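Local coordinates for protein putative fimbriae assembly chaperone (Salmonella typhimurium, PDB 2CO7) that probably acts as a periplasmic chaperone that binds fimbrial subunits and assists their folding before assembly into the Saf fimbria, at residues Glu90-Pro101 and Leu120-Arg131; Pro56-Pro64 and Gln75-Met85. All coordinates share one frame; numbering follows the deposited sequence. Where two conformers were deposited one is given.

Contact 1: residues Glu90-Pro101 and Leu120-Arg131; sequences ETLQWVCIKAVP and LSINACDKLIFR. With SO4 (sulfate ion), chain D.
One face of the Trp-94 indole is taken by the aliphatic stem of Lys-127. Lys-127 CG sits 3.8 Å from the centroid of the Trp-94 six-membered ring, a CH-pi contact. Leu-92 CD2 lies over the same face, near the rim. The edge of the ring meets Cys-125 O, and Trp-94 also meets an aromatic ring of the partner protein edge to face. The extended Lys-127 chain carries NZ past the ring to sulfate O2, 2.9 Å away; NZ also bonds to the partner's backbone. The Arg-131 guanidinium receives Glu-90 OE2 at its edge, in a side-on salt bridge with NE at 2.7 Å and NH2 at 2.9 Å. Both nitrogens grip this one oxygen, and carboxylate and guanidinium are nearly coplanar. Asp-208 is a second partner of NH2. Gln-93, bent at chi2 (75°), sends NE2 back to Leu-128 O at 2.9 Å. Gln-93 N reaches that oxygen from the other face of its plane. Lys-98 NZ curls onto Asn-123 OD1, 2.7 Å away. Cys-96 and Cys-125 form a disulfide across a non-hydrogen-bonded pair. Residues 120-125 also pair in parallel with a partner strand. This is the antiparallel F1-G1 pair of a PapD-like chaperone, consistent with donor-strand complementation.

Contact 2: residues Pro56-Pro64 and Gln75-Met85; sequences PAPFLVMPP and QLRIVRTGGDM
Pro-58 O accepts a nearly straight bond from Thr-81 N, 2.8 Å long with an angle of 170° at the hydrogen. The donor stands above the carbonyl plane. Thr-81 CG2 also packs against Pro-58 O, at 3.4 Å. Pro-58 centres an inverse gamma turn, and its CB rests 3.6 Å from Gly-83 CA. The Phe-59 ring has Arg-80 CG over one face, near the rim. Met-85 SD is at the ring edge, 5.2 Å from the Phe-59 centroid, as a Met-aromatic contact. The ring also meets Tyr-23 edge to face, and Tyr-23 OH bonds to Arg-80 N. Arg-80, bent at chi3 (63°), turns its guanidinium back to Gly-82 O, with NH1 at 2.7 Å. On the same side of the sheet as Phe-59, Val-61 CG2 lies alongside Ile-78 CG1 at 4.0 Å. Val-61 CG1 touches Leu-76 CB. Paired backbone bonds join Leu-60 with Val-79 and Met-62 with Arg-77. A water bridges Met-62 O and Gln-75 O. A cis peptide then leads into Pro-63, and the backbone of Pro-64 is hydrogen-bonded to that of Ser-46 in strand 42-50. These are the paired arms, away from the turn, of the beta hairpin of strands 59-68 and 73-80 in the immunoglobulin-like N-terminal domain of a PapD-family chaperone.

How the contacts relate
From the N terminus, contact 2 comes first. It closes the short hairpin of strands 59-68 and 73-80. Contact 1 opens only afterwards and joins strand 91-100 to strand 116-131 across a longer, partly unmodelled loop. The two are therefore in series along the chain, and neither encloses the other. They meet in space, with centres about 12 Å apart. Gln-93 of contact 1 packs on Ala-57, Phe-59 and Met-85 of contact 2, and Ile-97 packs on Leu-76. Val-95, Leu-128 and Phe-130 add apolar cover to the hairpin. Together they form part of the core of the N-terminal domain. Contact 1 also meets the partner protein, along residues 120-125 and on the face of Trp-94 and Lys-127.

Contact 1: residues Glu90-Pro101 and Leu120-Arg131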
loop_
_atom_site.group_PDB
_atom_site.type_symbol
_atom_site.label_atom_id
_atom_site.label_comp_id
_atom_site.label_asym_id
_atom_site.label_seq_id
_atom_site.Cartn_x
_atom_site.Cartn_y
_atom_site.Cartn_z
ATOM N N GLU B 90 9.049 19.675 0.077
ATOM C CA GLU B 90 7.839 18.876 -0.214
ATOM C C GLU B 90 7.117 18.404 1.053
ATOM O O GLU B 90 7.707 18.292 2.130
ATOM C CB GLU B 90 8.215 17.628 -1.021
ATOM C CG GLU B 90 8.727 17.973 -2.433
ATOM C CD GLU B 90 8.895 16.757 -3.310
ATOM O OE1 GLU B 90 9.317 15.708 -2.795
ATOM O OE2 GLU B 90 8.641 16.858 -4.532
ATOM N N THR B 91 5.839 18.081 0.879
ATOM C CA THR B 91 4.980 17.538 1.913
ATOM C C THR B 91 4.257 16.375 1.267
ATOM O O THR B 91 3.689 16.515 0.185
ATOM C CB THR B 91 3.922 18.551 2.431
ATOM O OG1 THR B 91 4.572 19.654 3.077
ATOM C CG2 THR B 91 2.996 17.862 3.467
ATOM N N LEU B 92 4.319 15.223 1.920
ATOM C CA LEU B 92 3.751 14.010 1.363
ATOM C C LEU B 92 2.373 13.762 1.958
ATOM O O LEU B 92 2.162 13.976 3.162
ATOM C CB LEU B 92 4.668 12.816 1.660
ATOM C CG LEU B 92 4.141 11.565 0.931
ATOM C CD1 LEU B 92 5.249 10.788 0.194
ATOM C CD2 LEU B 92 3.404 10.696 1.890
ATOM N N GLN B 93 1.446 13.339 1.110
ATOM C CA GLN B 93 0.135 12.825 1.532
ATOM C C GLN B 93 -0.072 11.468 0.814
ATOM O O GLN B 93 0.749 11.049 -0.029
ATOM C CB GLN B 93 -0.976 13.790 1.033
ATOM C CG GLN B 93 -1.148 15.092 1.694
ATOM C CD GLN B 93 -0.102 16.146 1.362
ATOM O OE1 GLN B 93 0.091 17.025 2.140
ATOM N NE2 GLN B 93 0.529 16.074 0.187
ATOM N N TRP B 94 -1.197 10.813 1.101
ATOM C CA TRP B 94 -1.586 9.612 0.402
ATOM C C TRP B 94 -2.995 9.785 -0.136
ATOM O O TRP B 94 -3.897 10.160 0.610
ATOM C CB TRP B 94 -1.617 8.431 1.363
ATOM C CG TRP B 94 -0.265 8.062 1.877
ATOM C CD1 TRP B 94 0.352 8.539 3.030
ATOM C CD2 TRP B 94 0.668 7.190 1.250
ATOM N NE1 TRP B 94 1.613 7.987 3.143
ATOM C CE2 TRP B 94 1.839 7.169 2.067
ATOM C CE3 TRP B 94 0.651 6.451 0.060
ATOM C CZ2 TRP B 94 2.957 6.375 1.762
ATOM C CZ3 TRP B 94 1.777 5.627 -0.235
ATOM C CH2 TRP B 94 2.919 5.640 0.604
ATOM N N VAL B 95 -3.167 9.483 -1.413
ATOM C CA VAL B 95 -4.491 9.471 -2.043
ATOM C C VAL B 95 -4.860 7.983 -2.184
ATOM O O VAL B 95 -4.162 7.228 -2.836
ATOM C CB VAL B 95 -4.537 10.316 -3.373
ATOM C CG1 VAL B 95 -3.544 9.823 -4.467
ATOM C CG2 VAL B 95 -5.948 10.364 -3.936
ATOM N N CYS B 96 -5.976 7.613 -1.553
ATOM C CA CYS B 96 -6.397 6.227 -1.430
ATOM C C CYS B 96 -7.744 6.034 -2.112
ATOM O O CYS B 96 -8.625 6.888 -2.034
ATOM C CB CYS B 96 -6.547 5.878 0.029
ATOM S SG CYS B 96 -4.994 5.822 0.951
ATOM N N ILE B 97 -7.866 4.900 -2.774
ATOM C CA ILE B 97 -9.048 4.538 -3.538
ATOM C C ILE B 97 -9.521 3.240 -2.932
ATOM O O ILE B 97 -8.782 2.250 -2.999
ATOM C CB ILE B 97 -8.651 4.259 -5.030
ATOM C CG1 ILE B 97 -8.052 5.492 -5.714
ATOM C CG2 ILE B 97 -9.819 3.655 -5.841
ATOM C CD1 ILE B 97 -8.800 6.741 -5.506
ATOM N N LYS B 98 -10.701 3.267 -2.309
ATOM C CA LYS B 98 -11.334 2.063 -1.753
ATOM C C LYS B 98 -12.364 1.554 -2.747
ATOM O O LYS B 98 -13.261 2.313 -3.166
ATOM C CB LYS B 98 -12.065 2.366 -0.439
ATOM C CG LYS B 98 -12.703 1.106 0.201
ATOM C CD LYS B 98 -13.558 1.419 1.440
ATOM C CE LYS B 98 -12.741 2.135 2.518
ATOM N NZ LYS B 98 -11.756 1.180 3.131
ATOM N N ALA B 99 -12.251 0.271 -3.089
ATOM C CA ALA B 99 -13.144 -0.333 -4.094
ATOM C C ALA B 99 -13.857 -1.498 -3.430
ATOM O O ALA B 99 -13.244 -2.330 -2.756
ATOM C CB ALA B 99 -12.368 -0.781 -5.330
ATOM N N VAL B 100 -15.164 -1.538 -3.643
ATOM C CA VAL B 100 -16.057 -2.460 -2.954
ATOM C C VAL B 100 -16.993 -3.121 -3.986
ATOM O O VAL B 100 -17.759 -2.426 -4.658
ATOM C CB VAL B 100 -16.854 -1.699 -1.856
ATOM C CG1 VAL B 100 -17.872 -2.572 -1.226
ATOM C CG2 VAL B 100 -15.877 -1.125 -0.793
ATOM N N PRO B 101 -16.943 -4.468 -4.085
ATOM C CA PRO B 101 -17.781 -5.203 -5.018
ATOM C C PRO B 101 -19.174 -5.453 -4.448
ATOM O O PRO B 101 -19.351 -5.350 -3.240
ATOM C CB PRO B 101 -17.051 -6.538 -5.188
ATOM C CG PRO B 101 -16.279 -6.740 -3.904
ATOM C CD PRO B 101 -16.048 -5.352 -3.295
ATOM N N LEU B 120 -14.205 -9.635 -1.325
ATOM C CA LEU B 120 -13.037 -8.830 -1.053
ATOM C C LEU B 120 -13.387 -7.360 -1.125
ATOM O O LEU B 120 -14.321 -6.977 -1.812
ATOM C CB LEU B 120 -11.972 -9.151 -2.093
ATOM C CG LEU B 120 -11.275 -10.522 -2.071
ATOM C CD1 LEU B 120 -10.472 -10.716 -3.359
ATOM C CD2 LEU B 120 -10.355 -10.692 -0.846
ATOM N N SER B 121 -12.635 -6.532 -0.420
ATOM C CA SER B 121 -12.618 -5.124 -0.743
ATOM C C SER B 121 -11.154 -4.701 -0.729
ATOM O O SER B 121 -10.340 -5.299 -0.036
ATOM C CB SER B 121 -13.438 -4.319 0.256
ATOM O OG SER B 121 -12.798 -4.278 1.503
ATOM N N ILE B 122 -10.810 -3.695 -1.519
ATOM C CA ILE B 122 -9.398 -3.331 -1.633
ATOM C C ILE B 122 -9.193 -1.830 -1.543
ATOM O O ILE B 122 -10.108 -1.056 -1.825
ATOM C CB ILE B 122 -8.694 -3.992 -2.875
ATOM C CG1 ILE B 122 -9.302 -3.513 -4.181
ATOM C CG2 ILE B 122 -8.854 -5.562 -2.860
ATOM C CD1 ILE B 122 -8.612 -4.156 -5.477
ATOM N N ASN B 123 -7.995 -1.443 -1.109
ATOM C CA ASN B 123 -7.650 -0.036 -0.915
ATOM C C ASN B 123 -6.296 0.176 -1.524
ATOM O O ASN B 123 -5.314 -0.443 -1.087
ATOM C CB ASN B 123 -7.596 0.317 0.574
ATOM C CG ASN B 123 -8.847 -0.028 1.293
ATOM O OD1 ASN B 123 -9.760 0.795 1.358
ATOM N ND2 ASN B 123 -8.933 -1.260 1.821
ATOM N N ALA B 124 -6.244 0.970 -2.596
ATOM C CA ALA B 124 -4.994 1.240 -3.269
ATOM C C ALA B 124 -4.624 2.678 -2.985
ATOM O O ALA B 124 -5.379 3.578 -3.343
ATOM C CB ALA B 124 -5.148 1.013 -4.821
ATOM N N CYS B 125 -3.428 2.902 -2.435
ATOM C CA CYS B 125 -3.004 4.251 -2.063
ATOM C C CYS B 125 -1.728 4.672 -2.805
ATOM O O CYS B 125 -0.739 3.889 -2.870
ATOM C CB CYS B 125 -2.802 4.335 -0.536
ATOM S SG CYS B 125 -4.292 3.913 0.447
ATOM N N ASP B 126 -1.750 5.890 -3.349
ATOM C CA ASP B 126 -0.565 6.475 -4.018
ATOM C C ASP B 126 -0.046 7.619 -3.183
ATOM O O ASP B 126 -0.819 8.362 -2.572
ATOM C CB ASP B 126 -0.937 7.126 -5.366
ATOM C CG ASP B 126 -1.103 6.139 -6.512
ATOM O OD1 ASP B 126 -1.294 6.674 -7.611
ATOM O OD2 ASP B 126 -1.024 4.910 -6.354
ATOM N N LYS B 127 1.272 7.819 -3.214
ATOM C CA LYS B 127 1.812 9.076 -2.719
ATOM C C LYS B 127 1.292 10.247 -3.538
ATOM O O LYS B 127 1.300 10.216 -4.789
ATOM C CB LYS B 127 3.347 9.054 -2.721
ATOM C CG LYS B 127 3.903 7.946 -1.855
ATOM C CD LYS B 127 5.418 7.797 -2.016
ATOM C CE LYS B 127 5.894 6.623 -1.133
ATOM N NZ LYS B 127 7.295 6.173 -1.475
ATOM N N LEU B 128 0.823 11.255 -2.799
ATOM C CA LEU B 128 0.427 12.538 -3.369
ATOM C C LEU B 128 1.421 13.559 -2.800
ATOM O O LEU B 128 1.376 13.935 -1.605
ATOM C CB LEU B 128 -1.008 12.885 -2.971
ATOM C CG LEU B 128 -1.452 14.316 -3.297
ATOM C CD1 LEU B 128 -1.444 14.471 -4.855
ATOM C CD2 LEU B 128 -2.870 14.572 -2.756
ATOM N N ILE B 129 2.322 13.994 -3.652
ATOM C CA ILE B 129 3.487 14.759 -3.185
ATOM C C ILE B 129 3.312 16.197 -3.554
ATOM O O ILE B 129 3.305 16.546 -4.754
ATOM C CB ILE B 129 4.842 14.171 -3.674
ATOM C CG1 ILE B 129 4.976 12.681 -3.252
ATOM C CG2 ILE B 129 6.063 14.964 -3.101
ATOM C CD1 ILE B 129 6.169 11.887 -3.933
ATOM N N PHE B 130 3.209 17.030 -2.508
ATOM C CA PHE B 130 3.039 18.451 -2.715
ATOM C C PHE B 130 4.386 19.166 -2.883
ATOM O O PHE B 130 5.214 19.090 -1.995
ATOM C CB PHE B 130 2.207 19.071 -1.584
ATOM C CG PHE B 130 1.925 20.522 -1.796
ATOM C CD1 PHE B 130 0.902 20.923 -2.664
ATOM C CD2 PHE B 130 2.667 21.493 -1.117
ATOM C CE1 PHE B 130 0.617 22.337 -2.851
ATOM C CE2 PHE B 130 2.401 22.863 -1.282
ATOM C CZ PHE B 130 1.374 23.284 -2.158
ATOM N N ARG B 131 4.573 19.854 -4.004
ATOM C CA ARG B 131 5.834 20.540 -4.314
ATOM C C ARG B 131 5.611 22.066 -4.416
ATOM O O ARG B 131 5.019 22.591 -5.417
ATOM C CB ARG B 131 6.448 19.960 -5.597
ATOM C CG ARG B 131 7.877 20.494 -5.898
ATOM C CD ARG B 131 8.473 19.792 -7.059
ATOM N NE ARG B 131 8.589 18.348 -6.774
ATOM C CZ ARG B 131 8.802 17.414 -7.686
ATOM N NH1 ARG B 131 8.948 17.735 -8.983
ATOM N NH2 ARG B 131 8.871 16.151 -7.298
HETATM S S SO4 D . 8.610 3.126 0.375
HETATM O O1 SO4 D . 8.461 1.685 0.100
HETATM O O2 SO4 D . 7.329 3.795 0.192
HETATM O O3 SO4 D . 9.079 3.205 1.757
HETATM O O4 SO4 D . 9.687 3.721 -0.436
#

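Contact 2: residues Pro56-Pro64 and Gln75-Met85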
loop_
_atom_site.group_PDB
_atom_site.type_symbol
_atom_site.label_atom_id
_atom_site.label_comp_id
_atom_site.label_asym_id
_atom_site.label_seq_id
_atom_site.Cartn_x
_atom_site.Cartn_y
_atom_site.Cartn_z
ATOM N N PRO B 56 -5.759 13.952 8.869
ATOM C CA PRO B 56 -6.305 14.618 7.680
ATOM C C PRO B 56 -5.267 15.424 6.905
ATOM O O PRO B 56 -4.218 15.837 7.453
ATOM C CB PRO B 56 -7.354 15.601 8.260
ATOM C CG PRO B 56 -7.565 15.159 9.728
ATOM C CD PRO B 56 -6.239 14.563 10.134
ATOM N N ALA B 57 -5.564 15.651 5.631
ATOM C CA ALA B 57 -4.706 16.460 4.757
ATOM C C ALA B 57 -5.574 17.507 4.069
ATOM O O ALA B 57 -6.788 17.280 3.892
ATOM C CB ALA B 57 -4.028 15.577 3.711
ATOM N N PRO B 58 -4.981 18.667 3.720
ATOM C CA PRO B 58 -5.765 19.793 3.201
ATOM C C PRO B 58 -6.025 19.608 1.707
ATOM O O PRO B 58 -5.698 20.507 0.898
ATOM C CB PRO B 58 -4.833 20.989 3.442
ATOM C CG PRO B 58 -3.457 20.422 3.332
ATOM C CD PRO B 58 -3.540 18.998 3.842
ATOM N N PHE B 59 -6.551 18.439 1.339
ATOM C CA PHE B 59 -6.900 18.190 -0.062
ATOM C C PHE B 59 -8.258 17.560 -0.138
ATOM O O PHE B 59 -8.670 16.877 0.791
ATOM C CB PHE B 59 -5.919 17.244 -0.715
ATOM C CG PHE B 59 -4.537 17.808 -0.865
ATOM C CD1 PHE B 59 -4.124 18.331 -2.095
ATOM C CD2 PHE B 59 -3.652 17.818 0.216
ATOM C CE1 PHE B 59 -2.833 18.869 -2.259
ATOM C CE2 PHE B 59 -2.356 18.366 0.078
ATOM C CZ PHE B 59 -1.953 18.884 -1.173
ATOM N N LEU B 60 -8.927 17.756 -1.270
ATOM C CA LEU B 60 -10.199 17.126 -1.513
ATOM C C LEU B 60 -10.094 16.382 -2.827
ATOM O O LEU B 60 -9.436 16.841 -3.758
ATOM C CB LEU B 60 -11.302 18.169 -1.553
ATOM C CG LEU B 60 -12.123 18.472 -0.287
ATOM C CD1 LEU B 60 -11.453 18.097 0.985
ATOM C CD2 LEU B 60 -12.586 19.953 -0.235
ATOM N N VAL B 61 -10.688 15.198 -2.866
ATOM C CA VAL B 61 -10.798 14.441 -4.102
ATOM C C VAL B 61 -12.245 14.440 -4.541
ATOM O O VAL B 61 -13.159 14.208 -3.732
ATOM C CB VAL B 61 -10.278 12.971 -3.982
ATOM C CG1 VAL B 61 -10.340 12.265 -5.368
ATOM C CG2 VAL B 61 -8.879 12.942 -3.479
ATOM N N MET B 62 -12.435 14.703 -5.835
ATOM C CA MET B 62 -13.761 14.839 -6.455
ATOM C C MET B 62 -13.917 13.886 -7.636
ATOM O O MET B 62 -13.120 13.951 -8.583
ATOM C CB MET B 62 -13.964 16.255 -7.006
ATOM C CG MET B 62 -14.350 17.333 -5.993
ATOM S SD MET B 62 -14.039 18.980 -6.644
ATOM C CE MET B 62 -12.251 18.940 -6.592
ATOM N N PRO B 63 -14.959 13.034 -7.627
ATOM C CA PRO B 63 -15.958 12.847 -6.556
ATOM C C PRO B 63 -15.362 11.980 -5.446
ATOM O O PRO B 63 -14.626 11.056 -5.760
ATOM C CB PRO B 63 -17.088 12.080 -7.266
ATOM C CG PRO B 63 -16.396 11.293 -8.361
ATOM C CD PRO B 63 -15.200 12.151 -8.788
ATOM N N PRO B 64 -15.726 12.222 -4.173
ATOM C CA PRO B 64 -15.270 11.375 -3.052
ATOM C C PRO B 64 -15.949 10.002 -3.013
ATOM O O PRO B 64 -15.350 9.051 -2.501
ATOM C CB PRO B 64 -15.668 12.166 -1.811
ATOM C CG PRO B 64 -16.752 13.056 -2.266
ATOM C CD PRO B 64 -16.583 13.325 -3.710
ATOM N N GLN B 75 -11.948 9.879 -14.147
ATOM C CA GLN B 75 -10.884 10.713 -13.607
ATOM C C GLN B 75 -11.300 11.275 -12.265
ATOM O O GLN B 75 -12.456 11.684 -12.066
ATOM C CB GLN B 75 -10.573 11.876 -14.562
ATOM C CG GLN B 75 -10.169 11.473 -15.955
ATOM C CD GLN B 75 -8.717 10.988 -16.076
ATOM O OE1 GLN B 75 -8.339 10.438 -17.116
ATOM N NE2 GLN B 75 -7.908 11.189 -15.033
ATOM N N LEU B 76 -10.364 11.301 -11.336
ATOM C CA LEU B 76 -10.595 11.972 -10.092
ATOM C C LEU B 76 -9.842 13.262 -10.160
ATOM O O LEU B 76 -8.730 13.281 -10.670
ATOM C CB LEU B 76 -10.042 11.138 -8.972
ATOM C CG LEU B 76 -10.511 9.692 -8.973
ATOM C CD1 LEU B 76 -9.853 8.995 -7.816
ATOM C CD2 LEU B 76 -12.054 9.635 -8.899
ATOM N N ARG B 77 -10.435 14.333 -9.646
ATOM C CA ARG B 77 -9.753 15.601 -9.526
ATOM C C ARG B 77 -9.296 15.769 -8.084
ATOM O O ARG B 77 -10.094 15.616 -7.160
ATOM C CB ARG B 77 -10.761 16.707 -9.849
ATOM C CG ARG B 77 -10.314 18.112 -9.479
ATOM C CD ARG B 77 -9.490 18.778 -10.582
ATOM N NE ARG B 77 -9.659 20.229 -10.517
ATOM C CZ ARG B 77 -8.785 21.112 -10.997
ATOM N NH1 ARG B 77 -7.669 20.694 -11.589
ATOM N NH2 ARG B 77 -9.027 22.415 -10.892
ATOM N N ILE B 78 -8.044 16.162 -7.891
ATOM C CA ILE B 78 -7.504 16.382 -6.543
ATOM C C ILE B 78 -7.142 17.866 -6.415
ATOM O O ILE B 78 -6.431 18.373 -7.255
ATOM C CB ILE B 78 -6.219 15.546 -6.328
ATOM C CG1 ILE B 78 -6.485 14.044 -6.543
ATOM C CG2 ILE B 78 -5.641 15.852 -4.933
ATOM C CD1 ILE B 78 -5.229 13.185 -6.747
ATOM N N VAL B 79 -7.626 18.554 -5.375
ATOM C CA VAL B 79 -7.404 20.007 -5.269
ATOM C C VAL B 79 -7.000 20.340 -3.832
ATOM O O VAL B 79 -7.574 19.790 -2.884
ATOM C CB VAL B 79 -8.657 20.844 -5.742
ATOM C CG1 VAL B 79 -8.986 20.613 -7.215
ATOM C CG2 VAL B 79 -9.887 20.526 -4.901
ATOM N N ARG B 80 -5.948 21.149 -3.672
ATOM C CA ARG B 80 -5.603 21.667 -2.345
ATOM C C ARG B 80 -6.677 22.603 -1.851
ATOM O O ARG B 80 -7.093 23.508 -2.593
ATOM C CB ARG B 80 -4.268 22.414 -2.368
ATOM C CG ARG B 80 -3.794 22.780 -0.961
ATOM C CD ARG B 80 -2.456 23.573 -0.928
ATOM N NE ARG B 80 -2.563 24.873 -1.606
ATOM C CZ ARG B 80 -3.093 25.995 -1.102
ATOM N NH1 ARG B 80 -3.608 26.041 0.121
ATOM N NH2 ARG B 80 -3.136 27.088 -1.857
ATOM N N THR B 81 -7.105 22.458 -0.593
ATOM C CA THR B 81 -8.194 23.330 -0.101
ATOM C C THR B 81 -7.857 24.367 0.935
ATOM O O THR B 81 -8.751 25.136 1.339
ATOM C CB THR B 81 -9.391 22.561 0.482
ATOM O OG1 THR B 81 -10.175 23.494 1.225
ATOM C CG2 THR B 81 -8.942 21.496 1.459
ATOM N N GLY B 82 -6.615 24.388 1.391
ATOM C CA GLY B 82 -6.148 25.359 2.396
ATOM C C GLY B 82 -4.859 24.774 2.964
ATOM O O GLY B 82 -3.975 24.382 2.208
ATOM N N GLY B 83 -4.750 24.692 4.289
ATOM C CA GLY B 83 -3.566 24.078 4.906
ATOM C C GLY B 83 -2.442 25.071 5.120
ATOM O O GLY B 83 -2.478 26.199 4.627
ATOM N N ASP B 84 -1.454 24.685 5.909
ATOM C CA ASP B 84 -0.282 25.548 6.065
ATOM C C ASP B 84 0.967 24.721 5.805
ATOM O O ASP B 84 1.856 24.588 6.659
ATOM C CB ASP B 84 -0.247 26.241 7.423
ATOM C CG ASP B 84 0.707 27.458 7.453
ATOM O OD1 ASP B 84 1.280 27.732 8.537
ATOM O OD2 ASP B 84 0.876 28.148 6.408
ATOM N N MET B 85 1.015 24.174 4.601
ATOM C CA MET B 85 2.177 23.409 4.171
ATOM C C MET B 85 3.434 24.260 4.034
ATOM O O MET B 85 3.364 25.431 3.648
ATOM C CB MET B 85 1.867 22.617 2.912
ATOM C CG MET B 85 1.132 21.300 3.257
ATOM S SD MET B 85 0.554 20.367 1.849
ATOM C CE MET B 85 -0.391 21.640 1.056
HETATM O O HOH W 1 -13.403 14.799 -11.616
#